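Long-range contact in Low molecular weight phosphotyrosine protein phosphatase (Vibrio cholerae, PDB 6U1P), which probably removes phosphate from phosphotyrosine in proteins, as a low molecular weight tyrosine phosphatase of a bacterium that uses tyrosine phosphorylation to control biofilm formation: residues Leu9-Gly14 / Ala42-Thr47. Residues are numbered along the deposited sequence; the frame is centred on the assembly and turned at random.
Sequences LVVCTG and AGTLKT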
ATOM      1  N   LEU B   9      -8.988 -10.630  22.333  1.00 56.93           N
ATOM      2  CA  LEU B   9      -9.327  -9.731  21.242  1.00 55.46           C
ATOM      3  C   LEU B   9      -8.121  -8.851  20.914  1.00 56.23           C
ATOM      4  O   LEU B   9      -7.432  -8.375  21.821  1.00 59.03           O
ATOM      5  CB  LEU B   9     -10.542  -8.897  21.626  1.00 55.78           C
ATOM      6  CG  LEU B   9     -10.925  -7.785  20.662  1.00 54.00           C
ATOM      7  CD1 LEU B   9     -11.410  -8.360  19.349  1.00 49.81           C
ATOM      8  CD2 LEU B   9     -11.980  -6.894  21.328  1.00 59.04           C
ATOM      9  N   VAL B  10      -7.847  -8.659  19.620  1.00 57.56           N
ATOM     10  CA  VAL B  10      -6.760  -7.798  19.145  1.00 57.81           C
ATOM     11  C   VAL B  10      -7.358  -6.670  18.304  1.00 56.99           C
ATOM     12  O   VAL B  10      -8.251  -6.900  17.480  1.00 52.76           O
ATOM     13  CB  VAL B  10      -5.702  -8.576  18.319  1.00 55.81           C
ATOM     14  CG1 VAL B  10      -4.855  -9.473  19.196  1.00 51.31           C
ATOM     15  CG2 VAL B  10      -6.366  -9.434  17.269  1.00 63.96           C
ATOM     16  N   VAL B  11      -6.853  -5.452  18.496  1.00 56.61           N
ATOM     17  CA  VAL B  11      -7.510  -4.254  17.991  1.00 56.97           C
ATOM     18  C   VAL B  11      -6.481  -3.327  17.371  1.00 60.61           C
ATOM     19  O   VAL B  11      -5.467  -3.000  17.999  1.00 65.34           O
ATOM     20  CB  VAL B  11      -8.258  -3.510  19.115  1.00 62.66           C
ATOM     21  CG1 VAL B  11      -8.822  -2.177  18.604  1.00 55.98           C
ATOM     22  CG2 VAL B  11      -9.347  -4.375  19.712  1.00 56.15           C
ATOM     23  N   CYS B  12      -6.733  -2.915  16.136  1.00 56.32           N
ATOM     24  CA  CYS B  12      -6.008  -1.802  15.537  1.00 58.53           C
ATOM     25  C   CYS B  12      -7.015  -0.727  15.125  1.00 58.92           C
ATOM     26  O   CYS B  12      -8.140  -0.773  15.615  1.00 60.54           O
ATOM     27  CB  CYS B  12      -5.089  -2.342  14.444  1.00 56.58           C
ATOM     28  SG  CYS B  12      -5.938  -3.086  12.996  1.00 51.83           S
ATOM     29  N   THR B  13      -6.659   0.252  14.285  1.00 58.06           N
ATOM     30  CA  THR B  13      -7.614   1.319  13.976  1.00 59.89           C
ATOM     31  C   THR B  13      -8.784   0.839  13.106  1.00 56.19           C
ATOM     32  O   THR B  13      -9.944   1.065  13.461  1.00 61.28           O
ATOM     33  CB  THR B  13      -6.901   2.503  13.303  1.00 67.24           C
ATOM     34  OG1 THR B  13      -5.692   2.813  14.014  1.00 68.83           O
ATOM     35  CG2 THR B  13      -7.784   3.743  13.336  1.00 64.80           C
ATOM     36  N   GLY B  14      -8.517   0.218  11.949  1.00 53.48           N
ATOM     37  CA  GLY B  14      -9.577  -0.134  11.008  1.00 52.04           C
ATOM     38  C   GLY B  14      -9.911  -1.616  10.874  1.00 55.05           C
ATOM     39  O   GLY B  14     -10.775  -1.992  10.080  1.00 52.31           O
ATOM     40  N   ALA B  42     -10.647  -6.658  15.909  1.00 47.33           N
ATOM     41  CA  ALA B  42     -11.626  -5.598  15.697  1.00 49.85           C
ATOM     42  C   ALA B  42     -10.885  -4.277  15.542  1.00 52.58           C
ATOM     43  O   ALA B  42      -9.714  -4.152  15.919  1.00 49.57           O
ATOM     44  CB  ALA B  42     -12.644  -5.524  16.847  1.00 46.53           C
ATOM     45  N   GLY B  43     -11.587  -3.284  15.004  1.00 54.67           N
ATOM     46  CA  GLY B  43     -11.036  -1.953  14.812  1.00 55.88           C
ATOM     47  C   GLY B  43     -11.755  -0.953  15.701  1.00 59.87           C
ATOM     48  O   GLY B  43     -12.900  -1.176  16.107  1.00 61.38           O
ATOM     49  N   THR B  44     -11.056   0.125  16.064  1.00 62.77           N
ATOM     50  CA  THR B  44     -11.726   1.166  16.831  1.00 64.62           C
ATOM     51  C   THR B  44     -12.693   1.966  15.962  1.00 66.60           C
ATOM     52  O   THR B  44     -13.694   2.473  16.471  1.00 72.83           O
ATOM     53  CB  THR B  44     -10.703   2.089  17.516  1.00 64.88           C
ATOM     54  OG1 THR B  44      -9.744   2.574  16.568  1.00 63.23           O
ATOM     55  CG2 THR B  44      -9.969   1.360  18.650  1.00 55.67           C
ATOM     56  N   LEU B  45     -12.437   2.074  14.660  1.00 66.34           N
ATOM     57  CA  LEU B  45     -13.199   2.967  13.793  1.00 73.68           C
ATOM     58  C   LEU B  45     -13.998   2.173  12.765  1.00 77.92           C
ATOM     59  O   LEU B  45     -13.487   1.217  12.176  1.00 75.12           O
ATOM     60  CB  LEU B  45     -12.269   3.979  13.124  1.00 78.83           C
ATOM     61  CG  LEU B  45     -12.829   5.162  12.329  1.00 83.90           C
ATOM     62  CD1 LEU B  45     -13.209   4.821  10.888  1.00 84.47           C
ATOM     63  CD2 LEU B  45     -14.053   5.715  13.072  1.00 84.79           C
ATOM     64  N   LYS B  46     -15.263   2.558  12.581  1.00 88.46           N
ATOM     65  CA  LYS B  46     -16.150   1.958  11.589  1.00 97.10           C
ATOM     66  C   LYS B  46     -15.628   2.235  10.187  1.00102.41           C
ATOM     67  O   LYS B  46     -15.742   3.358   9.684  1.00113.79           O
ATOM     68  CB  LYS B  46     -17.579   2.510  11.745  1.00104.56           C
ATOM     69  CG  LYS B  46     -18.559   2.151  10.630  1.00106.75           C
ATOM     70  CD  LYS B  46     -19.355   3.387  10.186  1.00111.28           C
ATOM     71  CE  LYS B  46     -20.681   3.008   9.525  1.00114.57           C
ATOM     72  NZ  LYS B  46     -21.320   4.094   8.705  1.00117.80           N
ATOM     73  N   THR B  47     -15.115   1.212   9.519  1.00 93.40           N
ATOM     74  CA  THR B  47     -14.726   1.345   8.125  1.00 90.03           C
ATOM     75  C   THR B  47     -15.837   0.813   7.232  1.00 84.96           C
ATOM     76  O   THR B  47     -16.772   0.152   7.687  1.00 83.57           O
ATOM     77  CB  THR B  47     -13.425   0.580   7.845  1.00 91.09           C
ATOM     78  OG1 THR B  47     -13.016   0.799   6.490  1.00 96.00           O
ATOM     79  CG2 THR B  47     -13.627  -0.914   8.051  1.00 83.92           C
TER
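V10 and C12 hold A42 between them: the amide of A42 donates to V10 O (N to O 2.9 Å), and C12 N donates to A42 O. That is the ladder of two parallel strands, 6-12 and 37-43, and it runs one rung further, T44 N binding C12 O at 3.1 Å. T13 O then takes the amide of L45, 2.9 Å from its N, in the straightest of the four backbone bonds (160° at the hydrogen), with a weak one from the hydroxyl of T44. Beside these, the CA-H of V11 points at A42 O, CA to O 3.0 Å, and that of G43 at C12 O.

T44 is the side chain to follow. From CB, chi1 of 52° tucks OG1 between backbone N and carbonyl carbon, where it meets T13 O at 3.5 Å and brushes T13 CA. The methyl goes the other way, anti to the carbonyl carbon: CG2 lies 3.7 Å from V11 CG1, the two side chains crossing near a right angle, with L97 of helix 91-100 against both residues. One branch thus serves the polar turn, the other the apolar side of the sheet. Further back on strand 6-12, L9 CD1 touches the A42 methyl at 4.0 Å, while T47 CG2 rests on G14 O. G43 CA lies close beside the carbonyl oxygens of C12 and T13.

T13 OG1 is bound by N93, and the amides of T13 and G14 make weak bonds to a glycerol, probably from the crystallisation liquor. The bonds from C12 O and T13 O join the start of the P-loop, the phosphate-binding loop of this family, to the end of strand 37-43. That loop runs from the predicted nucleophile C12, ending strand 6-12, to the predicted active-site R18, starting helix 18-32, in the family's C-X5-R pattern; strand 37-43 completes the beta-alpha-beta unit of the low molecular weight phosphatase fold.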